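PDB 3KD4: putative protease from Parabacteroides distasonis ATCC 8503, which is of unknown function, probably an exported protein, and is tentatively classed as a protease, a role that remains unproven. Local coordinates for residues V468-K476 against L490-R500. Numbering follows the deposited sequence.
Sequences VVRTIELNK and LIHEWTNPDNR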
loop_
_atom_site.group_PDB
_atom_site.type_symbol
_atom_site.label_atom_id
_atom_site.label_comp_id
_atom_site.label_asym_id
_atom_site.label_seq_id
_atom_site.Cartn_x
_atom_site.Cartn_y
_atom_site.Cartn_z
ATOM N N VAL A 468 31.868 0.930 20.518
ATOM C CA VAL A 468 31.009 2.042 20.173
ATOM C C VAL A 468 29.574 1.557 20.168
ATOM O O VAL A 468 29.262 0.644 19.413
ATOM C CB VAL A 468 31.376 2.603 18.787
ATOM C CG1 VAL A 468 30.467 3.808 18.445
ATOM C CG2 VAL A 468 32.842 2.992 18.746
ATOM N N VAL A 469 28.698 2.155 20.981
ATOM C CA VAL A 469 27.265 1.780 20.953
ATOM C C VAL A 469 26.420 2.938 20.394
ATOM O O VAL A 469 26.453 4.047 20.915
ATOM C CB VAL A 469 26.733 1.344 22.342
ATOM C CG1 VAL A 469 25.256 0.908 22.264
ATOM C CG2 VAL A 469 27.602 0.230 22.945
ATOM N N ARG A 470 25.689 2.676 19.320
ATOM C CA ARG A 470 24.739 3.648 18.778
ATOM C C ARG A 470 23.324 3.155 19.028
ATOM O O ARG A 470 23.037 1.998 18.750
ATOM C CB ARG A 470 24.953 3.830 17.273
ATOM C CG ARG A 470 26.396 4.175 16.870
ATOM C CD ARG A 470 26.448 4.487 15.404
ATOM N NE ARG A 470 25.851 5.798 15.183
ATOM C CZ ARG A 470 25.093 6.135 14.149
ATOM N NH1 ARG A 470 24.773 5.255 13.217
ATOM N NH2 ARG A 470 24.643 7.372 14.067
ATOM N N THR A 471 22.463 4.032 19.553
ATOM C CA THR A 471 21.046 3.757 19.743
ATOM C C THR A 471 20.149 4.833 19.111
ATOM O O THR A 471 20.526 6.032 19.031
ATOM C CB THR A 471 20.679 3.650 21.246
ATOM O OG1 THR A 471 20.664 4.960 21.827
ATOM C CG2 THR A 471 21.704 2.787 21.994
ATOM N N ILE A 472 18.980 4.400 18.618
ATOM C CA ILE A 472 17.916 5.316 18.206
ATOM C C ILE A 472 16.574 4.772 18.642
ATOM O O ILE A 472 16.362 3.571 18.553
ATOM C CB ILE A 472 17.933 5.608 16.694
ATOM C CG1 ILE A 472 16.780 6.576 16.317
ATOM C CG2 ILE A 472 17.940 4.303 15.823
ATOM C CD1 ILE A 472 16.889 7.141 14.907
ATOM N N GLU A 473 15.690 5.637 19.148
ATOM C CA GLU A 473 14.302 5.258 19.344
ATOM C C GLU A 473 13.430 6.338 18.737
ATOM O O GLU A 473 13.710 7.535 18.897
ATOM C CB GLU A 473 13.962 5.055 20.814
ATOM C CG GLU A 473 14.161 6.296 21.648
ATOM C CD GLU A 473 13.818 6.095 23.125
ATOM O OE1 GLU A 473 14.145 5.016 23.688
ATOM O OE2 GLU A 473 13.238 7.038 23.715
ATOM N N LEU A 474 12.419 5.916 17.985
ATOM C CA LEU A 474 11.449 6.816 17.454
ATOM C C LEU A 474 10.090 6.332 17.973
ATOM O O LEU A 474 9.694 5.176 17.750
ATOM C CB LEU A 474 11.533 6.872 15.922
ATOM C CG LEU A 474 12.812 7.391 15.271
ATOM C CD1 LEU A 474 12.712 7.309 13.716
ATOM C CD2 LEU A 474 13.156 8.833 15.695
ATOM N N ASN A 475 9.397 7.215 18.694
ATOM C CA ASN A 475 8.209 6.841 19.472
ATOM C C ASN A 475 6.884 7.436 18.994
ATOM O O ASN A 475 5.904 7.342 19.674
ATOM C CB ASN A 475 8.417 7.231 20.921
ATOM C CG ASN A 475 9.688 6.642 21.507
ATOM O OD1 ASN A 475 9.962 5.439 21.356
ATOM N ND2 ASN A 475 10.475 7.487 22.200
ATOM N N LYS A 476 6.863 8.051 17.829
ATOM C CA LYS A 476 5.634 8.604 17.242
ATOM C C LYS A 476 5.731 8.291 15.748
ATOM O O LYS A 476 6.816 8.237 15.200
ATOM C CB LYS A 476 5.562 10.112 17.517
ATOM C CG LYS A 476 4.345 10.825 17.012
ATOM C CD LYS A 476 4.325 12.265 17.551
ATOM C CE LYS A 476 3.310 13.202 16.880
ATOM N NZ LYS A 476 1.977 12.575 16.582
ATOM N N LEU A 490 16.679 13.867 14.511
ATOM C CA LEU A 490 16.976 12.537 15.031
ATOM C C LEU A 490 17.434 11.616 13.932
ATOM O O LEU A 490 18.477 10.927 14.052
ATOM C CB LEU A 490 15.751 11.925 15.750
ATOM C CG LEU A 490 15.212 12.654 16.986
ATOM C CD1 LEU A 490 13.913 11.985 17.554
ATOM C CD2 LEU A 490 16.286 12.744 18.094
ATOM N N ILE A 491 16.650 11.588 12.844
ATOM C CA ILE A 491 16.907 10.647 11.755
ATOM C C ILE A 491 18.255 10.986 11.135
ATOM O O ILE A 491 19.076 10.113 10.849
ATOM C CB ILE A 491 15.768 10.642 10.673
ATOM C CG1 ILE A 491 14.490 10.073 11.289
ATOM C CG2 ILE A 491 16.206 9.840 9.448
ATOM C CD1 ILE A 491 13.170 10.510 10.555
ATOM N N HIS A 492 18.481 12.268 10.954
ATOM C CA HIS A 492 19.751 12.725 10.421
ATOM C C HIS A 492 20.947 12.384 11.355
ATOM O O HIS A 492 22.018 12.015 10.893
ATOM C CB HIS A 492 19.645 14.226 10.154
ATOM C CG HIS A 492 20.930 14.864 9.749
ATOM N ND1 HIS A 492 21.506 14.645 8.513
ATOM C CD2 HIS A 492 21.730 15.746 10.391
ATOM C CE1 HIS A 492 22.632 15.333 8.432
ATOM N NE2 HIS A 492 22.784 16.021 9.553
ATOM N N GLU A 493 20.755 12.497 12.665
ATOM C CA GLU A 493 21.835 12.142 13.602
ATOM C C GLU A 493 22.209 10.682 13.410
ATOM O O GLU A 493 23.398 10.326 13.434
ATOM C CB GLU A 493 21.451 12.419 15.055
ATOM C CG GLU A 493 22.634 12.217 16.039
ATOM C CD GLU A 493 23.074 13.500 16.727
ATOM O OE1 GLU A 493 22.920 14.583 16.152
ATOM O OE2 GLU A 493 23.561 13.402 17.867
ATOM N N TRP A 494 21.206 9.846 13.154
ATOM C CA TRP A 494 21.444 8.432 12.909
ATOM C C TRP A 494 22.170 8.157 11.590
ATOM O O TRP A 494 23.120 7.374 11.570
ATOM C CB TRP A 494 20.136 7.625 12.954
ATOM C CG TRP A 494 20.387 6.179 12.829
ATOM C CD1 TRP A 494 20.242 5.425 11.725
ATOM C CD2 TRP A 494 20.866 5.308 13.856
ATOM N NE1 TRP A 494 20.620 4.119 11.977
ATOM C CE2 TRP A 494 20.984 4.019 13.293
ATOM C CE3 TRP A 494 21.196 5.486 15.195
ATOM C CZ2 TRP A 494 21.418 2.911 14.033
ATOM C CZ3 TRP A 494 21.621 4.380 15.947
ATOM C CH2 TRP A 494 21.719 3.110 15.363
ATOM N N THR A 495 21.722 8.784 10.506
ATOM C CA THR A 495 22.177 8.403 9.164
ATOM C C THR A 495 23.437 9.151 8.715
ATOM O O THR A 495 24.148 8.660 7.863
ATOM C CB THR A 495 21.098 8.616 8.089
ATOM O OG1 THR A 495 20.715 10.004 8.058
ATOM C CG2 THR A 495 19.838 7.730 8.375
ATOM N N ASN A 496 23.691 10.337 9.258
ATOM C CA ASN A 496 24.857 11.160 8.821
ATOM C C ASN A 496 26.148 10.355 8.980
ATOM O O ASN A 496 26.502 9.983 10.095
ATOM C CB ASN A 496 24.931 12.421 9.667
ATOM C CG ASN A 496 26.014 13.372 9.226
ATOM O OD1 ASN A 496 26.064 13.746 8.073
ATOM N ND2 ASN A 496 26.844 13.842 10.179
ATOM N N PRO A 497 26.828 10.042 7.870
ATOM C CA PRO A 497 28.012 9.154 7.900
ATOM C C PRO A 497 29.126 9.631 8.823
ATOM O O PRO A 497 29.812 8.807 9.425
ATOM C CB PRO A 497 28.517 9.173 6.443
ATOM C CG PRO A 497 27.368 9.644 5.626
ATOM C CD PRO A 497 26.514 10.517 6.510
ATOM N N ASP A 498 29.307 10.949 8.945
ATOM C CA ASP A 498 30.323 11.479 9.865
ATOM C C ASP A 498 30.122 10.961 11.280
ATOM O O ASP A 498 31.071 10.833 12.045
ATOM C CB ASP A 498 30.300 13.007 9.898
ATOM C CG ASP A 498 30.965 13.619 8.712
ATOM O OD1 ASP A 498 31.667 12.877 7.999
ATOM O OD2 ASP A 498 30.774 14.834 8.481
ATOM N N ASN A 499 28.884 10.653 11.638
ATOM C CA ASN A 499 28.611 10.227 13.010
ATOM C C ASN A 499 29.075 8.818 13.288
ATOM O O ASN A 499 29.053 8.380 14.419
ATOM C CB ASN A 499 27.119 10.430 13.325
ATOM C CG ASN A 499 26.699 11.884 13.219
ATOM O OD1 ASN A 499 27.543 12.781 13.257
ATOM N ND2 ASN A 499 25.387 12.137 13.155
ATOM N N ARG A 500 29.556 8.136 12.257
ATOM C CA ARG A 500 30.136 6.783 12.385
ATOM C C ARG A 500 31.666 6.756 12.223
ATOM O O ARG A 500 32.288 5.663 12.143
ATOM C CB ARG A 500 29.487 5.841 11.341
ATOM C CG ARG A 500 28.113 5.397 11.721
ATOM C CD ARG A 500 27.505 4.399 10.720
ATOM N NE ARG A 500 27.134 5.040 9.463
ATOM C CZ ARG A 500 27.806 4.945 8.321
ATOM N NH1 ARG A 500 28.893 4.203 8.195
ATOM N NH2 ARG A 500 27.371 5.586 7.265
HETATM O O HOH W 1 25.078 9.335 15.810
#
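Arg-470 reaches from its strand to the C-terminal end of helix 481-495, where NH1 and NH2 both donate to the backbone oxygen of Trp-494. Arg-470 NH2 makes the shorter, straighter bond to Trp-494 O (2.9 Å, N-H...O 155°), and NH1 of the same guanidinium reaches that oxygen at 3.2 Å. A bend at chi3 (74°) turns the guanidinium flat against the Trp-494 ring, with Arg-470 CZ 4.3 Å from the centroid of the six-membered ring in a cation-pi stack, while CG of Arg-500 lies on the guanidinium's other face. NH2 also donates to water 1, which in turn donates a hydrogen bond to Glu-493 O; Glu-493 O also takes a 2.7 Å bond from Asn-499 ND2 in the carbonyl plane, on a lone pair. Two carbonyls of the last helical turn are thus satisfied by side chains, whereas Arg-470 NE is buried without a partner. With an alanine at Arg-470, Trp-494 O would probably lose both guanidinium donors and the indole the cation over one face. On the ring's opposite face Ile-472 CG2 makes a CH-pi contact, 3.6 Å from the centroid of the Trp-494 six-membered ring, and Trp-494 NE1 is hydrogen-bonded to Asp-402 OD2. Farther along, Leu-474 CD2 meets Leu-490 CD1 at 3.7 Å. Helix end 490-495 runs nearly antiparallel (155°) to strand 468-474 over one face of a mixed beta-sheet, a two-layer alpha/beta arrangement within the DUF3858 region.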